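Local structure of CHAD domain protein (Streptomyces chartreusis, 6RN5) at residues Trp277-Arg288 and Leu307-Arg318. The protein probably binds polyphosphate through its CHAD domain and also binds metal ions, copper among them, as a phosin. Numbering follows the deposited sequence.
With SO4 (sulfate ion), chain F; SO4 (sulfate ion), chain G.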
ATOM      1  N   TRP A 277      -3.690   2.533  20.576  1.00 33.54           N
ATOM      2  CA  TRP A 277      -2.698   3.531  20.119  1.00 34.26           C
ATOM      3  C   TRP A 277      -3.096   4.984  20.430  1.00 32.62           C
ATOM      4  O   TRP A 277      -2.274   5.810  20.858  1.00 29.92           O
ATOM      5  CB  TRP A 277      -2.473   3.382  18.626  1.00 35.00           C
ATOM      6  CG  TRP A 277      -1.718   2.166  18.327  1.00 36.37           C
ATOM      7  CD1 TRP A 277      -2.214   0.925  18.088  1.00 37.48           C
ATOM      8  CD2 TRP A 277      -0.302   2.048  18.250  1.00 36.77           C
ATOM      9  NE1 TRP A 277      -1.199   0.045  17.858  1.00 35.89           N
ATOM     10  CE2 TRP A 277      -0.012   0.711  17.959  1.00 36.23           C
ATOM     11  CE3 TRP A 277       0.742   2.942  18.397  1.00 37.89           C
ATOM     12  CZ2 TRP A 277       1.264   0.256  17.805  1.00 37.04           C
ATOM     13  CZ3 TRP A 277       2.026   2.482  18.234  1.00 37.71           C
ATOM     14  CH2 TRP A 277       2.275   1.164  17.947  1.00 39.74           C
ATOM     15  N   HIS A 278      -4.371   5.269  20.240  1.00 31.81           N
ATOM     16  CA  HIS A 278      -4.882   6.594  20.565  1.00 35.16           C
ATOM     17  C   HIS A 278      -4.935   6.836  22.044  1.00 33.98           C
ATOM     18  O   HIS A 278      -4.730   7.978  22.491  1.00 29.69           O
ATOM     19  CB  HIS A 278      -6.225   6.859  19.891  1.00 35.62           C
ATOM     20  CG  HIS A 278      -6.106   6.935  18.395  1.00 40.36           C
ATOM     21  ND1 HIS A 278      -7.185   6.816  17.541  1.00 41.62           N
ATOM     22  CD2 HIS A 278      -5.012   7.046  17.603  1.00 41.84           C
ATOM     23  CE1 HIS A 278      -6.762   6.893  16.292  1.00 43.36           C
ATOM     24  NE2 HIS A 278      -5.448   7.030  16.298  1.00 41.59           N
ATOM     25  N   GLN A 279      -5.168   5.779  22.818  1.00 31.36           N
ATOM     26  CA  GLN A 279      -5.024   5.892  24.282  1.00 32.91           C
ATOM     27  C   GLN A 279      -3.578   6.156  24.712  1.00 30.99           C
ATOM     28  O   GLN A 279      -3.306   6.997  25.541  1.00 31.18           O
ATOM     29  CB  GLN A 279      -5.571   4.631  24.964  1.00 38.11           C
ATOM     30  CG  GLN A 279      -5.727   4.776  26.469  1.00 45.79           C
ATOM     31  CD  GLN A 279      -6.531   6.023  26.842  1.00 54.79           C
ATOM     32  OE1 GLN A 279      -7.466   6.430  26.120  1.00 65.99           O
ATOM     33  NE2 GLN A 279      -6.180   6.630  27.968  1.00 54.45           N
ATOM     34  N   VAL A 280      -2.643   5.444  24.140  1.00 30.53           N
ATOM     35  CA  VAL A 280      -1.260   5.756  24.370  1.00 31.09           C
ATOM     36  C   VAL A 280      -0.906   7.203  23.979  1.00 30.72           C
ATOM     37  O   VAL A 280      -0.161   7.852  24.700  1.00 29.22           O
ATOM     38  CB  VAL A 280      -0.362   4.714  23.701  1.00 30.61           C
ATOM     39  CG1 VAL A 280       1.069   5.189  23.528  1.00 30.14           C
ATOM     40  CG2 VAL A 280      -0.406   3.434  24.532  1.00 34.62           C
ATOM     41  N   ARG A 281      -1.457   7.715  22.889  1.00 31.80           N
ATOM     42  CA  ARG A 281      -1.225   9.130  22.502  1.00 29.74           C
ATOM     43  C   ARG A 281      -1.641  10.027  23.663  1.00 30.03           C
ATOM     44  O   ARG A 281      -0.931  10.923  24.059  1.00 25.42           O
ATOM     45  CB  ARG A 281      -2.072   9.519  21.296  1.00 32.11           C
ATOM     46  CG  ARG A 281      -1.786  10.902  20.726  1.00 32.75           C
ATOM     47  CD  ARG A 281      -2.632  11.199  19.488  1.00 34.57           C
ATOM     48  NE  ARG A 281      -2.694  12.627  19.271  1.00 33.69           N
ATOM     49  CZ  ARG A 281      -3.618  13.406  19.817  1.00 36.16           C
ATOM     50  NH1 ARG A 281      -4.590  12.891  20.554  1.00 36.44           N
ATOM     51  NH2 ARG A 281      -3.591  14.702  19.601  1.00 34.52           N
ATOM     52  N   LEU A 282      -2.811   9.794  24.225  1.00 31.71           N
ATOM     53  CA  LEU A 282      -3.235  10.631  25.366  1.00 32.69           C
ATOM     54  C   LEU A 282      -2.364  10.452  26.614  1.00 31.39           C
ATOM     55  O   LEU A 282      -2.101  11.434  27.295  1.00 27.25           O
ATOM     56  CB  LEU A 282      -4.709  10.421  25.727  1.00 34.38           C
ATOM     57  CG  LEU A 282      -5.703  10.729  24.610  1.00 39.38           C
ATOM     58  CD1 LEU A 282      -7.092  10.268  25.011  1.00 41.34           C
ATOM     59  CD2 LEU A 282      -5.737  12.200  24.223  1.00 40.87           C
ATOM     60  N   LEU A 283      -1.934   9.212  26.902  1.00 29.96           N
ATOM     61  CA  LEU A 283      -1.160   8.946  28.108  1.00 30.32           C
ATOM     62  C   LEU A 283       0.222   9.641  27.952  1.00 26.91           C
ATOM     63  O   LEU A 283       0.813  10.125  28.906  1.00 25.66           O
ATOM     64  CB  LEU A 283      -0.993   7.445  28.348  1.00 28.43           C
ATOM     65  CG  LEU A 283      -2.250   6.685  28.804  1.00 32.50           C
ATOM     66  CD1 LEU A 283      -2.120   5.174  28.644  1.00 32.07           C
ATOM     67  CD2 LEU A 283      -2.648   7.004  30.237  1.00 33.85           C
ATOM     68  N   LEU A 284       0.722   9.666  26.748  1.00 26.49           N
ATOM     69  CA  LEU A 284       2.028  10.278  26.506  1.00 30.80           C
ATOM     70  C   LEU A 284       1.949  11.778  26.758  1.00 30.10           C
ATOM     71  O   LEU A 284       2.809  12.375  27.393  1.00 31.42           O
ATOM     72  CB  LEU A 284       2.532   9.931  25.109  1.00 31.41           C
ATOM     73  CG  LEU A 284       3.753  10.755  24.688  1.00 36.91           C
ATOM     74  CD1 LEU A 284       4.890  10.511  25.638  1.00 44.44           C
ATOM     75  CD2 LEU A 284       4.163  10.355  23.287  1.00 42.54           C
ATOM     76  N   ARG A 285       0.862  12.369  26.312  1.00 31.21           N
ATOM     77  CA  ARG A 285       0.632  13.775  26.564  1.00 34.42           C
ATOM     78  C   ARG A 285       0.486  14.117  28.046  1.00 32.82           C
ATOM     79  O   ARG A 285       1.073  15.097  28.529  1.00 28.67           O
ATOM     80  CB  ARG A 285      -0.555  14.270  25.759  1.00 37.96           C
ATOM     81  CG  ARG A 285      -0.327  15.723  25.408  1.00 46.02           C
ATOM     82  CD  ARG A 285      -1.221  16.224  24.326  1.00 50.06           C
ATOM     83  NE  ARG A 285      -2.623  16.003  24.643  1.00 53.41           N
ATOM     84  CZ  ARG A 285      -3.615  16.229  23.776  1.00 55.33           C
ATOM     85  NH1 ARG A 285      -3.345  16.732  22.573  1.00 47.97           N
ATOM     86  NH2 ARG A 285      -4.874  15.970  24.116  1.00 54.03           N
ATOM     87  N   LEU A 286      -0.244  13.263  28.781  1.00 32.33           N
ATOM     88  CA  LEU A 286      -0.356  13.395  30.229  1.00 30.20           C
ATOM     89  C   LEU A 286       1.011  13.405  30.870  1.00 29.28           C
ATOM     90  O   LEU A 286       1.267  14.215  31.755  1.00 30.90           O
ATOM     91  CB  LEU A 286      -1.251  12.280  30.815  1.00 30.89           C
ATOM     92  CG  LEU A 286      -2.737  12.492  30.461  1.00 33.21           C
ATOM     93  CD1 LEU A 286      -3.678  11.314  30.847  1.00 34.62           C
ATOM     94  CD2 LEU A 286      -3.214  13.751  31.147  1.00 37.20           C
ATOM     95  N   HIS A 287       1.874  12.500  30.418  1.00 30.27           N
ATOM     96  CA  HIS A 287       3.245  12.372  30.932  1.00 35.71           C
ATOM     97  C   HIS A 287       4.068  13.640  30.586  1.00 32.34           C
ATOM     98  O   HIS A 287       4.764  14.159  31.391  1.00 30.21           O
ATOM     99  CB  HIS A 287       3.889  11.067  30.351  1.00 35.14           C
ATOM    100  CG  HIS A 287       5.356  10.934  30.598  1.00 35.84           C
ATOM    101  ND1 HIS A 287       5.907  10.926  31.864  1.00 38.65           N
ATOM    102  CD2 HIS A 287       6.390  10.764  29.736  1.00 38.07           C
ATOM    103  CE1 HIS A 287       7.216  10.764  31.767  1.00 36.74           C
ATOM    104  NE2 HIS A 287       7.535  10.659  30.486  1.00 39.59           N
ATOM    105  N   ARG A 288       3.896  14.183  29.402  1.00 36.14           N
ATOM    106  CA  ARG A 288       4.692  15.353  29.020  1.00 36.16           C
ATOM    107  C   ARG A 288       4.372  16.522  29.904  1.00 33.06           C
ATOM    108  O   ARG A 288       5.263  17.184  30.400  1.00 32.45           O
ATOM    109  CB  ARG A 288       4.470  15.694  27.547  1.00 41.19           C
ATOM    110  CG  ARG A 288       5.395  14.893  26.604  1.00 46.84           C
ATOM    111  CD  ARG A 288       5.889  15.850  25.491  1.00 50.73           C
ATOM    112  NE  ARG A 288       4.707  16.255  24.775  1.00 48.05           N
ATOM    113  CZ  ARG A 288       4.207  17.470  24.597  1.00 47.74           C
ATOM    114  NH1 ARG A 288       4.828  18.579  24.959  1.00 51.44           N
ATOM    115  NH2 ARG A 288       3.057  17.547  23.944  1.00 45.10           N
ATOM    116  N   LEU A 307      10.909  11.519  23.352  1.00 42.40           N
ATOM    117  CA  LEU A 307       9.477  11.645  23.650  1.00 42.91           C
ATOM    118  C   LEU A 307       8.799  12.513  22.631  1.00 44.01           C
ATOM    119  O   LEU A 307       7.660  12.271  22.278  1.00 38.20           O
ATOM    120  CB  LEU A 307       9.171  12.259  25.018  1.00 42.16           C
ATOM    121  CG  LEU A 307       9.422  11.414  26.257  1.00 48.36           C
ATOM    122  CD1 LEU A 307       8.778  12.106  27.471  1.00 49.58           C
ATOM    123  CD2 LEU A 307       8.955   9.969  26.082  1.00 49.25           C
ATOM    124  N   LEU A 308       9.481  13.539  22.154  1.00 43.74           N
ATOM    125  CA  LEU A 308       8.878  14.348  21.102  1.00 45.07           C
ATOM    126  C   LEU A 308       8.744  13.563  19.821  1.00 38.48           C
ATOM    127  O   LEU A 308       7.727  13.666  19.181  1.00 35.75           O
ATOM    128  CB  LEU A 308       9.619  15.668  20.923  1.00 53.60           C
ATOM    129  CG  LEU A 308       9.464  16.498  22.230  1.00 63.57           C
ATOM    130  CD1 LEU A 308      10.526  17.598  22.323  1.00 71.60           C
ATOM    131  CD2 LEU A 308       8.059  17.071  22.449  1.00 66.21           C
ATOM    132  N   SER A 309       9.726  12.737  19.468  1.00 35.41           N
ATOM    133  CA  SER A 309       9.571  11.902  18.308  1.00 37.04           C
ATOM    134  C   SER A 309       8.410  10.891  18.474  1.00 36.04           C
ATOM    135  O   SER A 309       7.628  10.672  17.554  1.00 35.60           O
ATOM    136  CB  SER A 309      10.857  11.150  18.006  1.00 42.40           C
ATOM    137  OG  SER A 309      10.642  10.295  16.869  1.00 44.37           O
ATOM    138  N   ALA A 310       8.282  10.278  19.640  1.00 34.36           N
ATOM    139  CA  ALA A 310       7.182   9.321  19.873  1.00 34.25           C
ATOM    140  C   ALA A 310       5.864  10.012  19.715  1.00 34.68           C
ATOM    141  O   ALA A 310       4.928   9.479  19.117  1.00 33.28           O
ATOM    142  CB  ALA A 310       7.264   8.716  21.262  1.00 37.85           C
ATOM    143  N   GLY A 311       5.792  11.208  20.273  1.00 32.27           N
ATOM    144  CA  GLY A 311       4.582  12.005  20.226  1.00 32.82           C
ATOM    145  C   GLY A 311       4.177  12.446  18.822  1.00 33.05           C
ATOM    146  O   GLY A 311       3.013  12.434  18.490  1.00 32.12           O
ATOM    147  N   GLN A 312       5.152  12.802  17.991  1.00 37.28           N
ATOM    148  CA  GLN A 312       4.902  13.131  16.588  1.00 35.09           C
ATOM    149  C   GLN A 312       4.347  11.926  15.856  1.00 32.49           C
ATOM    150  O   GLN A 312       3.428  12.056  15.106  1.00 35.47           O
ATOM    151  CB  GLN A 312       6.184  13.570  15.912  1.00 38.68           C
ATOM    152  CG  GLN A 312       6.736  14.880  16.459  1.00 45.67           C
ATOM    153  CD  GLN A 312       5.798  16.042  16.233  1.00 49.56           C
ATOM    154  OE1 GLN A 312       5.168  16.141  15.185  1.00 54.50           O
ATOM    155  NE2 GLN A 312       5.707  16.942  17.209  1.00 58.98           N
ATOM    156  N   ALA A 313       4.927  10.761  16.078  1.00 30.92           N
ATOM    157  CA  ALA A 313       4.470   9.587  15.402  1.00 29.92           C
ATOM    158  C   ALA A 313       3.038   9.272  15.799  1.00 33.87           C
ATOM    159  O   ALA A 313       2.259   8.881  14.956  1.00 32.34           O
ATOM    160  CB  ALA A 313       5.368   8.433  15.720  1.00 30.78           C
ATOM    161  N   LEU A 314       2.672   9.467  17.067  1.00 31.43           N
ATOM    162  CA  LEU A 314       1.274   9.229  17.453  1.00 31.42           C
ATOM    163  C   LEU A 314       0.301  10.278  16.892  1.00 32.14           C
ATOM    164  O   LEU A 314      -0.858   9.959  16.628  1.00 27.33           O
ATOM    165  CB  LEU A 314       1.115   9.130  18.951  1.00 31.81           C
ATOM    166  CG  LEU A 314       1.932   7.980  19.553  1.00 33.18           C
ATOM    167  CD1 LEU A 314       1.884   7.973  21.085  1.00 35.39           C
ATOM    168  CD2 LEU A 314       1.522   6.645  18.990  1.00 33.42           C
ATOM    169  N   ASN A 315       0.742  11.515  16.672  1.00 31.78           N
ATOM    170  CA  ASN A 315      -0.141  12.478  15.976  1.00 30.28           C
ATOM    171  C   ASN A 315      -0.379  12.083  14.506  1.00 28.53           C
ATOM    172  O   ASN A 315      -1.462  12.274  13.978  1.00 29.65           O
ATOM    173  CB  ASN A 315       0.400  13.903  16.016  1.00 32.20           C
ATOM    174  CG  ASN A 315       0.367  14.534  17.401  1.00 38.00           C
ATOM    175  OD1 ASN A 315      -0.352  14.091  18.331  1.00 42.40           O
ATOM    176  ND2 ASN A 315       1.148  15.593  17.549  1.00 36.48           N
ATOM    177  N   ARG A 316       0.625  11.553  13.843  1.00 30.83           N
ATOM    178  CA  ARG A 316       0.447  11.149  12.478  1.00 33.49           C
ATOM    179  C   ARG A 316      -0.481   9.963  12.442  1.00 32.96           C
ATOM    180  O   ARG A 316      -1.314   9.842  11.555  1.00 31.63           O
ATOM    181  CB  ARG A 316       1.800  10.871  11.819  1.00 40.42           C
ATOM    182  CG  ARG A 316       2.465  12.185  11.364  1.00 48.40           C
ATOM    183  CD  ARG A 316       3.966  12.226  11.576  1.00 58.91           C
ATOM    184  NE  ARG A 316       4.672  11.084  10.991  1.00 62.62           N
ATOM    185  CZ  ARG A 316       5.706  10.439  11.550  1.00 68.63           C
ATOM    186  NH1 ARG A 316       6.183  10.778  12.744  1.00 64.07           N
ATOM    187  NH2 ARG A 316       6.257   9.410  10.906  1.00 81.34           N
ATOM    188  N   HIS A 317      -0.342   9.080  13.426  1.00 31.94           N
ATOM    189  CA  HIS A 317      -1.216   7.922  13.551  1.00 30.65           C
ATOM    190  C   HIS A 317      -2.686   8.363  13.602  1.00 29.55           C
ATOM    191  O   HIS A 317      -3.537   7.872  12.898  1.00 31.18           O
ATOM    192  CB  HIS A 317      -0.821   7.121  14.785  1.00 30.49           C
ATOM    193  CG  HIS A 317      -1.576   5.842  14.951  1.00 30.49           C
ATOM    194  ND1 HIS A 317      -2.915   5.809  15.240  1.00 29.96           N
ATOM    195  CD2 HIS A 317      -1.181   4.556  14.867  1.00 30.99           C
ATOM    196  CE1 HIS A 317      -3.312   4.549  15.340  1.00 30.99           C
ATOM    197  NE2 HIS A 317      -2.282   3.768  15.125  1.00 28.68           N
ATOM    198  N   ARG A 318      -2.960   9.311  14.456  1.00 30.80           N
ATOM    199  CA  ARG A 318      -4.284   9.803  14.672  1.00 33.74           C
ATOM    200  C   ARG A 318      -4.793  10.535  13.437  1.00 33.87           C
ATOM    201  O   ARG A 318      -5.909  10.289  13.008  1.00 32.22           O
ATOM    202  CB  ARG A 318      -4.279  10.732  15.891  1.00 38.66           C
ATOM    203  CG  ARG A 318      -5.659  11.067  16.438  1.00 43.46           C
ATOM    204  CD  ARG A 318      -6.248  12.295  15.809  1.00 49.17           C
ATOM    205  NE  ARG A 318      -5.439  13.490  16.042  1.00 54.13           N
ATOM    206  CZ  ARG A 318      -5.715  14.439  16.941  1.00 58.78           C
ATOM    207  NH1 ARG A 318      -6.783  14.367  17.744  1.00 55.74           N
ATOM    208  NH2 ARG A 318      -4.913  15.486  17.022  1.00 65.13           N
TER
HETATM  209  S   SO4 F 405      -6.409  17.080  20.482  1.00 75.10           S
HETATM  210  O1  SO4 F 405      -6.743  18.023  21.592  1.00 79.86           O
HETATM  211  O2  SO4 F 405      -5.122  17.465  19.891  1.00 73.23           O
HETATM  212  O3  SO4 F 405      -6.325  15.643  20.961  1.00 71.84           O
HETATM  213  O4  SO4 F 405      -7.446  17.275  19.444  1.00 76.92           O
HETATM  214  S   SO4 G 406       1.818  20.640  22.992  1.00 43.77           S
HETATM  215  O1  SO4 G 406       0.777  21.556  23.414  1.00 40.56           O
HETATM  216  O2  SO4 G 406       3.105  21.208  23.460  1.00 41.89           O
HETATM  217  O3  SO4 G 406       1.850  20.502  21.532  1.00 47.64           O
HETATM  218  O4  SO4 G 406       1.500  19.304  23.555  1.00 51.23           O
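R281 and L314 mark the tightest backbone approach of two consecutive, roughly antiparallel helices (141° between directions), whose segments 277-288 and 307-318 come within 9.7 Å axis to axis. Two knobs-into-holes interlock them: L314 drops among W277, V280, R281 and L284, with CD2 at the indole edge (3.8 Å from W277 CE3), while L284 enters the hole of L307, A310, G311 and L314. There G311, lacking a side chain, lets L284 CD2 reach the backbone, 3.5 Å from G311 CA. Toward the 318 end, W277 CB sits over the H317 ring face, a CH-pi contact, and H278 NE2 gives H317 ND1 a weak, bent bond (3.0 Å); R359 of helix 338-366 holds H317 NE2.

On the polar flank R281, with CG anti to the backbone N and its chain extended as far as NE, runs past L314 and donates NE to N315 OD1 (2.9 Å, 154°) in the carbonyl plane. Its NH1 and NH2 bond a sulfate, probably from the crystallisation liquor, R281 NH2 reaching sulfate O2 at 3.2 Å. R318 lays its guanidinium obliquely over that of R281, planes 36° apart, with R318 CZ 3.4 Å above the R281 guanidinium plane, toward its rim; R318 bonds the same anion weakly, as does R285. With an alanine at R281, the sulfate would probably lose the hydrogen bonds from NH1 and NH2, and N315 OD1 would be left without this donor.

Arginines from both helices, layered obliquely around one anion, form a basic surface that may mark a site for phosphate groups, consistent with polyphosphate binding by a CHAD domain.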